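Local atomic coordinates of iodotyrosine deiodinase (Thermotoga neapolitana, PDB entry 6Q1B), a protein that uses FMN and reducing equivalents from NADPH to remove iodide and other halides from halogenated tyrosines, releasing tyrosine. Residues 131-136 against 162-167; 9-14 against 135-140; 13-18 against 92-97. All blocks are in the same frame, centred on the assembly; numbering follows the deposited sequence.

Contact 1. Residues 131-136 against 162-167; sequences KGLGSV and LPVGYP. With FMN (flavin mononucleotide), chain C.
Leu133 divides its two methyls between neighbours on segment 162-167. CD1 packs against Val164 CG1 at 3.8 Å, while CD2 meets the Tyr166 ring obliquely, 3.5 Å from CE1. The same tyrosine turns an edge to Gly132 O, which lies near the ring plane. At the other end of the contact Val136 lies obliquely against Pro163, with CG1 3.5 Å from the proline CD. A chi1 of 49° wedges CG1 between the backbone N and the carbonyl carbon, and this sends the other branch, CG2, to the flavin, 3.4 Å from FMN N1. One valine thus touches both strand 156-165 and the cofactor.

Between these two clusters the backbones pair antiparallel. Gly134 N donates to Gly165 O over 2.8 Å in a nearly straight bond (174°), and the return bond from Gly165 N to Gly134 O is weak at 3.3 Å. A side chain on Gly134 would be hard to fit, since a CB there would lie 3.2 Å from Pro167 CG. Ser135 OG is directed at Pro163 O in one of two conformers, but the bond modelled there is so short that its length is doubtful.

Gly132, with positive phi, completes a Schellman motif after helix 113-130, and the chain then enters strand 134-135. This short strand is the outermost one on its side of the four-stranded antiparallel sheet within the chain. Strand 156-165 lies next to it and is bonded on its far side to strand 100-107 through Leu102 and Tyr100. Leu128 of helix 113-130 covers Leu133, Ser135 and Val164, whereas Phe94 of helix 94-97 packs on Val136 and Pro163.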
# COMPACT_ATOMS: atom_id res chain seq x y z
N LYS A 131 2.27 -17.97 -1.94
CA LYS A 131 1.80 -19.18 -1.25
C LYS A 131 0.68 -19.86 -2.00
O LYS A 131 0.12 -20.84 -1.52
CB LYS A 131 1.36 -18.85 0.16
CG LYS A 131 2.51 -18.53 1.08
CD LYS A 131 3.43 -19.72 1.29
CE LYS A 131 4.67 -19.33 2.08
NZ LYS A 131 5.75 -20.35 2.06
N GLY A 132 0.34 -19.31 -3.15
CA GLY A 132 -0.69 -19.89 -3.99
C GLY A 132 -2.07 -19.62 -3.44
O GLY A 132 -3.01 -20.34 -3.74
N LEU A 133 -2.20 -18.60 -2.61
CA LEU A 133 -3.49 -18.24 -2.12
C LEU A 133 -3.99 -17.10 -2.93
O LEU A 133 -3.23 -16.41 -3.61
CB LEU A 133 -3.43 -17.87 -0.66
CG LEU A 133 -2.84 -19.00 0.17
CD1 LEU A 133 -2.84 -18.56 1.60
CD2 LEU A 133 -3.62 -20.29 0.05
N GLY A 134 -5.29 -16.93 -2.89
CA GLY A 134 -5.92 -15.86 -3.61
C GLY A 134 -6.56 -14.93 -2.63
O GLY A 134 -6.85 -15.27 -1.49
N SER A 135 -6.79 -13.72 -3.09
CA SER A 135 -7.54 -12.79 -2.29
C SER A 135 -8.10 -11.68 -3.14
O SER A 135 -7.93 -11.66 -4.35
CB SER A 135 -6.70 -12.20 -1.18
OG SER A 135 -7.54 -11.54 -0.24
N VAL A 136 -8.84 -10.82 -2.49
CA VAL A 136 -9.39 -9.66 -3.13
C VAL A 136 -9.46 -8.62 -2.02
O VAL A 136 -9.88 -8.93 -0.92
CB VAL A 136 -10.76 -9.93 -3.75
CG1 VAL A 136 -11.68 -10.62 -2.78
CG2 VAL A 136 -11.36 -8.63 -4.27
N LEU A 162 -9.87 -9.06 3.38
CA LEU A 162 -9.17 -9.86 2.42
C LEU A 162 -9.64 -11.27 2.57
O LEU A 162 -9.16 -12.00 3.41
CB LEU A 162 -7.67 -9.76 2.64
CG LEU A 162 -7.03 -8.44 2.32
CD1 LEU A 162 -5.62 -8.46 2.79
CD2 LEU A 162 -7.06 -8.25 0.83
N PRO A 163 -10.60 -11.69 1.76
CA PRO A 163 -10.89 -13.11 1.79
C PRO A 163 -9.68 -13.84 1.28
O PRO A 163 -9.07 -13.39 0.32
CB PRO A 163 -12.06 -13.28 0.80
CG PRO A 163 -12.55 -11.88 0.54
CD PRO A 163 -11.38 -10.99 0.72
N VAL A 164 -9.32 -14.92 1.92
CA VAL A 164 -8.14 -15.64 1.55
C VAL A 164 -8.48 -17.09 1.48
O VAL A 164 -9.10 -17.65 2.38
CB VAL A 164 -7.00 -15.42 2.54
CG1 VAL A 164 -5.83 -16.31 2.19
CG2 VAL A 164 -6.57 -13.96 2.54
N GLY A 165 -8.03 -17.73 0.43
CA GLY A 165 -8.23 -19.14 0.30
C GLY A 165 -7.52 -19.58 -0.93
O GLY A 165 -6.84 -18.79 -1.57
N TYR A 166 -7.70 -20.84 -1.26
CA TYR A 166 -7.21 -21.34 -2.51
C TYR A 166 -8.11 -20.86 -3.62
O TYR A 166 -9.32 -20.96 -3.54
CB TYR A 166 -7.19 -22.85 -2.51
CG TYR A 166 -6.23 -23.44 -1.53
CD1 TYR A 166 -4.89 -23.12 -1.59
CD2 TYR A 166 -6.66 -24.33 -0.56
CE1 TYR A 166 -3.99 -23.67 -0.71
CE2 TYR A 166 -5.78 -24.87 0.33
CZ TYR A 166 -4.44 -24.54 0.24
OH TYR A 166 -3.55 -25.10 1.12
N PRO A 167 -7.50 -20.36 -4.69
CA PRO A 167 -8.34 -19.91 -5.79
C PRO A 167 -9.03 -21.08 -6.41
O PRO A 167 -8.48 -22.19 -6.49
CB PRO A 167 -7.36 -19.28 -6.77
CG PRO A 167 -6.08 -19.12 -6.01
CD PRO A 167 -6.07 -20.16 -4.94
N1 FMN C . -12.86 -5.98 -5.74
C2 FMN C . -14.14 -6.25 -5.42
O2 FMN C . -14.71 -7.17 -5.98
N3 FMN C . -14.79 -5.49 -4.50
C4 FMN C . -14.17 -4.45 -3.85
O4 FMN C . -14.79 -3.78 -3.02
C4A FMN C . -12.87 -4.18 -4.17
N5 FMN C . -12.23 -3.16 -3.56
C5A FMN C . -10.92 -2.92 -3.85
C6 FMN C . -10.28 -1.91 -3.16
C7 FMN C . -8.96 -1.64 -3.42
C7M FMN C . -8.28 -0.54 -2.68
C8 FMN C . -8.30 -2.41 -4.37
C8M FMN C . -6.84 -2.13 -4.61
C9 FMN C . -8.92 -3.45 -5.06
C9A FMN C . -10.26 -3.70 -4.79
N10 FMN C . -10.94 -4.71 -5.45
C10 FMN C . -12.23 -4.96 -5.11
C1' FMN C . -10.29 -5.57 -6.47
C2' FMN C . -10.17 -4.79 -7.77
O2' FMN C . -11.41 -4.82 -8.45
C3' FMN C . -9.05 -5.39 -8.61
O3' FMN C . -7.82 -5.19 -7.95
C4' FMN C . -8.98 -4.83 -10.03
O4' FMN C . -10.15 -5.26 -10.68
C5' FMN C . -7.79 -5.40 -10.77
O5' FMN C . -7.87 -6.80 -10.70
P FMN C . -6.76 -7.68 -11.41
O1P FMN C . -7.25 -9.14 -11.34
O2P FMN C . -5.43 -7.52 -10.66
O3P FMN C . -6.67 -7.16 -12.84

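Contact 2. Residues 9-14 against 135-140. With FMN (flavin mononucleotide), chain C; YOF (3-fluorotyrosine), chain D.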
# COMPACT_ATOMS: atom_id res chain seq x y z
N LYS A 9 2.78 -9.69 -11.76
CA LYS A 9 2.00 -9.80 -12.98
C LYS A 9 0.98 -10.90 -12.88
O LYS A 9 -0.16 -10.75 -13.33
CB LYS A 9 2.90 -10.04 -14.18
CG LYS A 9 2.10 -10.28 -15.45
CD LYS A 9 2.88 -9.92 -16.69
CE LYS A 9 2.01 -10.01 -17.94
NZ LYS A 9 0.92 -9.00 -17.94
N LYS A 10 1.39 -12.03 -12.30
CA LYS A 10 0.54 -13.21 -12.18
C LYS A 10 -0.57 -12.99 -11.19
O LYS A 10 -1.68 -13.47 -11.37
CB LYS A 10 1.39 -14.42 -11.76
CG LYS A 10 0.64 -15.70 -11.57
CD LYS A 10 1.60 -16.82 -11.18
CE LYS A 10 2.41 -16.44 -9.96
NZ LYS A 10 3.31 -17.54 -9.52
N ARG A 11 -0.29 -12.21 -10.16
CA ARG A 11 -1.26 -12.04 -9.13
C ARG A 11 -2.43 -11.26 -9.65
O ARG A 11 -2.28 -10.23 -10.29
CB ARG A 11 -0.65 -11.36 -7.94
CG ARG A 11 -1.61 -11.40 -6.79
CD ARG A 11 -2.14 -10.07 -6.45
NE ARG A 11 -3.29 -10.27 -5.58
CZ ARG A 11 -4.47 -9.69 -5.74
NH1 ARG A 11 -4.66 -8.78 -6.69
NH2 ARG A 11 -5.43 -9.97 -4.91
N LYS A 12 -3.60 -11.80 -9.37
CA LYS A 12 -4.85 -11.24 -9.78
C LYS A 12 -5.88 -11.49 -8.72
O LYS A 12 -5.69 -12.26 -7.79
CB LYS A 12 -5.31 -11.84 -11.07
CG LYS A 12 -5.58 -13.32 -11.00
CD LYS A 12 -6.06 -13.82 -12.34
CE LYS A 12 -6.44 -15.29 -12.32
NZ LYS A 12 -5.27 -16.20 -12.20
N THR A 13 -7.00 -10.83 -8.89
CA THR A 13 -8.09 -10.98 -7.97
C THR A 13 -8.55 -12.39 -7.95
O THR A 13 -8.69 -13.04 -9.00
CB THR A 13 -9.29 -10.11 -8.33
OG1 THR A 13 -8.86 -8.85 -8.80
CG2 THR A 13 -10.15 -9.91 -7.13
N VAL A 14 -8.83 -12.86 -6.76
CA VAL A 14 -9.50 -14.12 -6.63
C VAL A 14 -10.77 -13.87 -5.86
O VAL A 14 -10.72 -13.43 -4.72
CB VAL A 14 -8.65 -15.14 -5.93
CG1 VAL A 14 -9.42 -16.42 -5.69
CG2 VAL A 14 -7.44 -15.42 -6.78
N SER A 135 -6.79 -13.72 -3.09
CA SER A 135 -7.54 -12.79 -2.29
C SER A 135 -8.10 -11.68 -3.14
O SER A 135 -7.93 -11.66 -4.35
CB SER A 135 -6.70 -12.20 -1.18
OG SER A 135 -7.54 -11.54 -0.24
N VAL A 136 -8.84 -10.82 -2.49
CA VAL A 136 -9.39 -9.66 -3.13
C VAL A 136 -9.46 -8.62 -2.02
O VAL A 136 -9.88 -8.93 -0.92
CB VAL A 136 -10.76 -9.93 -3.75
CG1 VAL A 136 -11.68 -10.62 -2.78
CG2 VAL A 136 -11.36 -8.63 -4.27
N PRO A 137 -9.01 -7.41 -2.31
CA PRO A 137 -9.15 -6.36 -1.31
C PRO A 137 -10.59 -5.93 -1.33
O PRO A 137 -11.00 -5.16 -2.16
CB PRO A 137 -8.21 -5.27 -1.80
CG PRO A 137 -7.30 -5.95 -2.73
CD PRO A 137 -8.12 -6.98 -3.39
N TYR A 138 -11.37 -6.48 -0.43
CA TYR A 138 -12.77 -6.21 -0.50
C TYR A 138 -13.08 -5.05 0.43
O TYR A 138 -12.74 -5.07 1.59
CB TYR A 138 -13.59 -7.43 -0.13
CG TYR A 138 -15.02 -7.04 -0.04
CD1 TYR A 138 -15.69 -6.56 -1.15
CD2 TYR A 138 -15.68 -7.06 1.17
CE1 TYR A 138 -16.99 -6.15 -1.06
CE2 TYR A 138 -16.96 -6.63 1.28
CZ TYR A 138 -17.63 -6.20 0.16
OH TYR A 138 -18.91 -5.78 0.26
N THR A 139 -13.76 -4.06 -0.11
CA THR A 139 -14.03 -2.84 0.60
C THR A 139 -15.51 -2.54 0.45
O THR A 139 -15.93 -1.97 -0.56
CB THR A 139 -13.20 -1.67 0.07
OG1 THR A 139 -13.40 -1.58 -1.34
CG2 THR A 139 -11.72 -1.90 0.33
N PRO A 140 -16.32 -2.97 1.42
CA PRO A 140 -17.75 -2.66 1.37
C PRO A 140 -17.93 -1.16 1.55
O PRO A 140 -17.03 -0.50 2.04
CB PRO A 140 -18.31 -3.42 2.56
CG PRO A 140 -17.16 -3.49 3.52
CD PRO A 140 -15.94 -3.63 2.67
N1 FMN C . -12.86 -5.98 -5.74
C2 FMN C . -14.14 -6.25 -5.42
O2 FMN C . -14.71 -7.17 -5.98
N3 FMN C . -14.79 -5.49 -4.50
C4 FMN C . -14.17 -4.45 -3.85
O4 FMN C . -14.79 -3.78 -3.02
C4A FMN C . -12.87 -4.18 -4.17
N5 FMN C . -12.23 -3.16 -3.56
C5A FMN C . -10.92 -2.92 -3.85
C6 FMN C . -10.28 -1.91 -3.16
C7 FMN C . -8.96 -1.64 -3.42
C7M FMN C . -8.28 -0.54 -2.68
C8 FMN C . -8.30 -2.41 -4.37
C8M FMN C . -6.84 -2.13 -4.61
C9 FMN C . -8.92 -3.45 -5.06
C9A FMN C . -10.26 -3.70 -4.79
N10 FMN C . -10.94 -4.71 -5.45
C10 FMN C . -12.23 -4.96 -5.11
C1' FMN C . -10.29 -5.57 -6.47
C2' FMN C . -10.17 -4.79 -7.77
O2' FMN C . -11.41 -4.82 -8.45
C3' FMN C . -9.05 -5.39 -8.61
O3' FMN C . -7.82 -5.19 -7.95
C4' FMN C . -8.98 -4.83 -10.03
O4' FMN C . -10.15 -5.26 -10.68
C5' FMN C . -7.79 -5.40 -10.77
O5' FMN C . -7.87 -6.80 -10.70
P FMN C . -6.76 -7.68 -11.41
O1P FMN C . -7.25 -9.14 -11.34
O2P FMN C . -5.43 -7.52 -10.66
O3P FMN C . -6.67 -7.16 -12.84
N YOF D . -17.29 -2.89 -3.27
CA YOF D . -18.21 -3.06 -4.35
C YOF D . -18.16 -4.51 -4.75
O YOF D . -18.98 -4.86 -5.75
OXT YOF D . -17.42 -5.36 -4.26
CB YOF D . -17.81 -2.25 -5.58
CG YOF D . -16.41 -2.42 -6.05
CD1 YOF D . -15.50 -1.37 -5.83
CD2 YOF D . -16.00 -3.55 -6.77
CE1 YOF D . -14.20 -1.50 -6.34
CE2 YOF D . -14.71 -3.68 -7.26
CZ YOF D . -13.80 -2.65 -7.02
OH YOF D . -12.54 -2.76 -7.50
F YOF D . -13.29 -0.53 -6.13
O HOH W 1 -5.25 -13.01 -5.36
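Thr13 presses its methyl unusually hard against Val136: CG2 of Thr13 is 3.4 Å from Val136 CG2 and 3.4 Å from Val136 CB, both closer than normal van der Waals contact. The residue is also tied to the phosphate: its backbone N donates to FMN O1P over 3.0 Å, almost straight at 174°. Its OG1, on the other branch from the methyl, lies within reach of both O1P and O5' of the cofactor.

The backbones are joined by Val14 N, which bonds to Ser135 O at 2.8 Å. The donor stands 37° out of the carbonyl plane. Arg11 NH2 comes within 3.1 Å of the same Ser135 O but at too poor an angle for a hydrogen bond. A water adds a second link: it accepts from Ser135 N at 2.8 Å and lies 2.6 Å from Lys12 O, to which it can donate.

These two loops form part of the FMN site of the nitroreductase fold: the loop after helix 4-10 takes the phosphate end, and the loop after strand 134-135 runs along the isoalloxazine. There Pro137 sets CB and CG against C8 and C9 of the flavin. Further on, Thr139 N donates to FMN O4 at 3.1 Å, and Thr139 OG1 can reach both O4 and N5, an arrangement consistent with tuning of flavin reactivity at N5. Tyr138 turns the edge of its ring to the carboxylate OXT of the bound 3-fluorotyrosine, while its hydroxyl is bonded to Glu68, which binds the substrate. Tyr123 of the second subunit packs on Arg11, and Tyr112 of that subunit on Thr139.

Contact 3. Residues 13-18 against 92-97; sequences TVRRFK and KPFLKE. With FMN (flavin mononucleotide), chain C; YOF (3-fluorotyrosine), chain D.
The Phe17 ring presents its edge to Phe94 CB, 3.8 Å from CE2, while Val14 CG1 rests 3.6 Å above one face, offset toward the rim. The Phe94 ring in turn has Lys92 CB over one face. Its chi1 of 51° sets CG between the backbone N and the carbonyl carbon, which carries the ring back beside Lys92 and toward the CB of Arg15. Arg15 O approaches Phe94 CB to 3.2 Å, obliquely to the ring. The third flat group is the guanidinium of Arg15: Thr13 CG2 lies over one face, 3.3 Å above the plane and over its centre, and FMN N1 lies in plane at the edge.

No hydrogen bond crosses between segments 13-18 and 92-97; the charged ends of Arg15 and Lys92 go to the ligands. The Arg15 chain runs extended from CG to NE, and NE donates to FMN O2 at 2.7 Å. NH2 donates to FMN N1 at 3.0 Å (163°) and more weakly to O2. A leucine in its place would probably deprive flavin N1 and O2 of the guanidinium N-H groups and leave the Thr13 methyl without the flat group it rests on. Lys92, on the residues leading into helix 94-97, grips the carboxylate of the bound 3-fluorotyrosine, its NZ 2.6 Å from ligand O and more weakly bonded to OXT; Thr89 O is a further partner.

Arg15 and Lys92 both border the Phe94 ring, yet each sends its charged end to a separate ligand. The arginine at the N1–O2 edge of the flavin is placed where it would be expected to stabilise negative charge on the reduced ring.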
# COMPACT_ATOMS: atom_id res chain seq x y z
N THR A 13 -7.00 -10.83 -8.89
CA THR A 13 -8.09 -10.98 -7.97
C THR A 13 -8.55 -12.39 -7.95
O THR A 13 -8.69 -13.04 -9.00
CB THR A 13 -9.29 -10.11 -8.33
OG1 THR A 13 -8.86 -8.85 -8.80
CG2 THR A 13 -10.15 -9.91 -7.13
N VAL A 14 -8.83 -12.86 -6.76
CA VAL A 14 -9.50 -14.12 -6.63
C VAL A 14 -10.77 -13.87 -5.86
O VAL A 14 -10.72 -13.43 -4.72
CB VAL A 14 -8.65 -15.14 -5.93
CG1 VAL A 14 -9.42 -16.42 -5.69
CG2 VAL A 14 -7.44 -15.42 -6.78
N ARG A 15 -11.90 -14.12 -6.50
CA ARG A 15 -13.20 -14.00 -5.88
C ARG A 15 -13.89 -15.34 -5.79
O ARG A 15 -15.02 -15.43 -5.29
CB ARG A 15 -14.08 -13.04 -6.64
CG ARG A 15 -13.52 -11.65 -6.64
CD ARG A 15 -14.44 -10.68 -7.31
NE ARG A 15 -13.90 -9.33 -7.33
CZ ARG A 15 -13.15 -8.83 -8.30
NH1 ARG A 15 -12.80 -9.56 -9.34
NH2 ARG A 15 -12.72 -7.59 -8.22
N ARG A 16 -13.24 -16.36 -6.34
CA ARG A 16 -13.73 -17.71 -6.30
C ARG A 16 -12.77 -18.50 -5.50
O ARG A 16 -11.62 -18.61 -5.85
CB ARG A 16 -13.82 -18.31 -7.69
CG ARG A 16 -14.88 -17.70 -8.54
CD ARG A 16 -14.79 -18.28 -9.97
NE ARG A 16 -14.80 -19.74 -9.92
CZ ARG A 16 -15.89 -20.50 -9.89
NH1 ARG A 16 -17.11 -19.96 -9.94
NH2 ARG A 16 -15.76 -21.82 -9.82
N PHE A 17 -13.25 -19.10 -4.43
CA PHE A 17 -12.38 -19.80 -3.52
C PHE A 17 -12.81 -21.21 -3.38
O PHE A 17 -13.98 -21.49 -3.48
CB PHE A 17 -12.40 -19.13 -2.18
CG PHE A 17 -11.81 -17.79 -2.21
CD1 PHE A 17 -10.44 -17.63 -2.09
CD2 PHE A 17 -12.61 -16.68 -2.37
CE1 PHE A 17 -9.89 -16.39 -2.13
CE2 PHE A 17 -12.06 -15.42 -2.42
CZ PHE A 17 -10.69 -15.28 -2.29
N LYS A 18 -11.86 -22.07 -3.08
CA LYS A 18 -12.18 -23.40 -2.63
C LYS A 18 -12.56 -23.33 -1.15
O LYS A 18 -12.22 -22.37 -0.46
CB LYS A 18 -10.98 -24.33 -2.86
CG LYS A 18 -10.55 -24.45 -4.33
CD LYS A 18 -9.34 -25.33 -4.49
CE LYS A 18 -8.90 -25.43 -5.94
NZ LYS A 18 -7.61 -26.17 -6.05
N LYS A 92 -21.92 -11.07 -2.38
CA LYS A 92 -20.51 -11.31 -2.11
C LYS A 92 -20.32 -12.68 -1.51
O LYS A 92 -19.95 -12.82 -0.35
CB LYS A 92 -19.97 -10.25 -1.16
CG LYS A 92 -20.15 -8.85 -1.66
CD LYS A 92 -19.42 -8.61 -3.00
CE LYS A 92 -19.91 -7.38 -3.69
NZ LYS A 92 -19.48 -7.34 -5.13
N PRO A 93 -20.57 -13.71 -2.30
CA PRO A 93 -20.51 -15.09 -1.81
C PRO A 93 -19.12 -15.44 -1.31
O PRO A 93 -19.00 -16.31 -0.45
CB PRO A 93 -20.90 -15.92 -3.03
CG PRO A 93 -20.72 -15.01 -4.20
CD PRO A 93 -20.98 -13.64 -3.72
N PHE A 94 -18.09 -14.77 -1.81
CA PHE A 94 -16.75 -15.12 -1.44
C PHE A 94 -16.53 -14.80 0.00
O PHE A 94 -15.60 -15.29 0.59
CB PHE A 94 -15.69 -14.42 -2.30
CG PHE A 94 -15.86 -12.93 -2.38
CD1 PHE A 94 -15.44 -12.11 -1.37
CD2 PHE A 94 -16.40 -12.36 -3.53
CE1 PHE A 94 -15.58 -10.74 -1.47
CE2 PHE A 94 -16.56 -10.99 -3.64
CZ PHE A 94 -16.14 -10.17 -2.61
N LEU A 95 -17.38 -13.96 0.59
CA LEU A 95 -17.18 -13.66 2.00
C LEU A 95 -17.61 -14.84 2.85
O LEU A 95 -17.23 -14.93 4.02
CB LEU A 95 -17.95 -12.43 2.40
CG LEU A 95 -17.47 -11.15 1.74
CD1 LEU A 95 -18.41 -10.05 2.09
CD2 LEU A 95 -16.05 -10.81 2.21
N LYS A 96 -18.43 -15.72 2.31
CA LYS A 96 -18.72 -16.98 2.98
C LYS A 96 -17.76 -18.07 2.48
O LYS A 96 -17.28 -18.87 3.27
CB LYS A 96 -20.17 -17.41 2.74
CG LYS A 96 -20.48 -18.83 3.19
CD LYS A 96 -21.86 -19.26 2.74
CE LYS A 96 -22.22 -20.63 3.30
NZ LYS A 96 -23.65 -20.95 3.05
N GLU A 97 -17.48 -18.11 1.18
CA GLU A 97 -16.77 -19.26 0.64
C GLU A 97 -15.30 -19.25 1.02
O GLU A 97 -14.68 -20.31 1.13
CB GLU A 97 -16.94 -19.34 -0.88
CG GLU A 97 -18.39 -19.62 -1.29
CD GLU A 97 -19.06 -20.70 -0.44
OE1 GLU A 97 -18.45 -21.77 -0.24
OE2 GLU A 97 -20.20 -20.49 0.03
N1 FMN C . -12.86 -5.98 -5.74
C2 FMN C . -14.14 -6.25 -5.42
O2 FMN C . -14.71 -7.17 -5.98
N3 FMN C . -14.79 -5.49 -4.50
C4 FMN C . -14.17 -4.45 -3.85
O4 FMN C . -14.79 -3.78 -3.02
C4A FMN C . -12.87 -4.18 -4.17
N5 FMN C . -12.23 -3.16 -3.56
C5A FMN C . -10.92 -2.92 -3.85
C6 FMN C . -10.28 -1.91 -3.16
C7 FMN C . -8.96 -1.64 -3.42
C7M FMN C . -8.28 -0.54 -2.68
C8 FMN C . -8.30 -2.41 -4.37
C8M FMN C . -6.84 -2.13 -4.61
C9 FMN C . -8.92 -3.45 -5.06
C9A FMN C . -10.26 -3.70 -4.79
N10 FMN C . -10.94 -4.71 -5.45
C10 FMN C . -12.23 -4.96 -5.11
C1' FMN C . -10.29 -5.57 -6.47
C2' FMN C . -10.17 -4.79 -7.77
O2' FMN C . -11.41 -4.82 -8.45
C3' FMN C . -9.05 -5.39 -8.61
O3' FMN C . -7.82 -5.19 -7.95
C4' FMN C . -8.98 -4.83 -10.03
O4' FMN C . -10.15 -5.26 -10.68
C5' FMN C . -7.79 -5.40 -10.77
O5' FMN C . -7.87 -6.80 -10.70
P FMN C . -6.76 -7.68 -11.41
O1P FMN C . -7.25 -9.14 -11.34
O2P FMN C . -5.43 -7.52 -10.66
O3P FMN C . -6.67 -7.16 -12.84
N YOF D . -17.29 -2.89 -3.27
CA YOF D . -18.21 -3.06 -4.35
C YOF D . -18.16 -4.51 -4.75
O YOF D . -18.98 -4.86 -5.75
OXT YOF D . -17.42 -5.36 -4.26
CB YOF D . -17.81 -2.25 -5.58
CG YOF D . -16.41 -2.42 -6.05
CD1 YOF D . -15.50 -1.37 -5.83
CD2 YOF D . -16.00 -3.55 -6.77
CE1 YOF D . -14.20 -1.50 -6.34
CE2 YOF D . -14.71 -3.68 -7.26
CZ YOF D . -13.80 -2.65 -7.02
OH YOF D . -12.54 -2.76 -7.50
F YOF D . -13.29 -0.53 -6.13

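Contacts 1 and 2 share Ser135 and Val136, contacts 2 and 3 share Thr13 and Val14, and all three touch the same FMN. The centre of contact 2 lies about 8 Å from that of contact 1 and about 10 Å from that of contact 3. The sheet edge meets the 13-18 loop where Tyr166 O lies 2.8 Å from Lys18 N, a backbone hydrogen bond, and Gly134 CA lies 3.5 Å from Val14 CG2. Tyr138 CD1 packs 3.9 Å from Phe94 CZ, joining the flavin loop to helix 94-97. Contacts 2 and 3 also reach the bound 3-fluorotyrosine, whose site also includes Glu68 and Tyr72 of the same chain and Met41 of the second subunit.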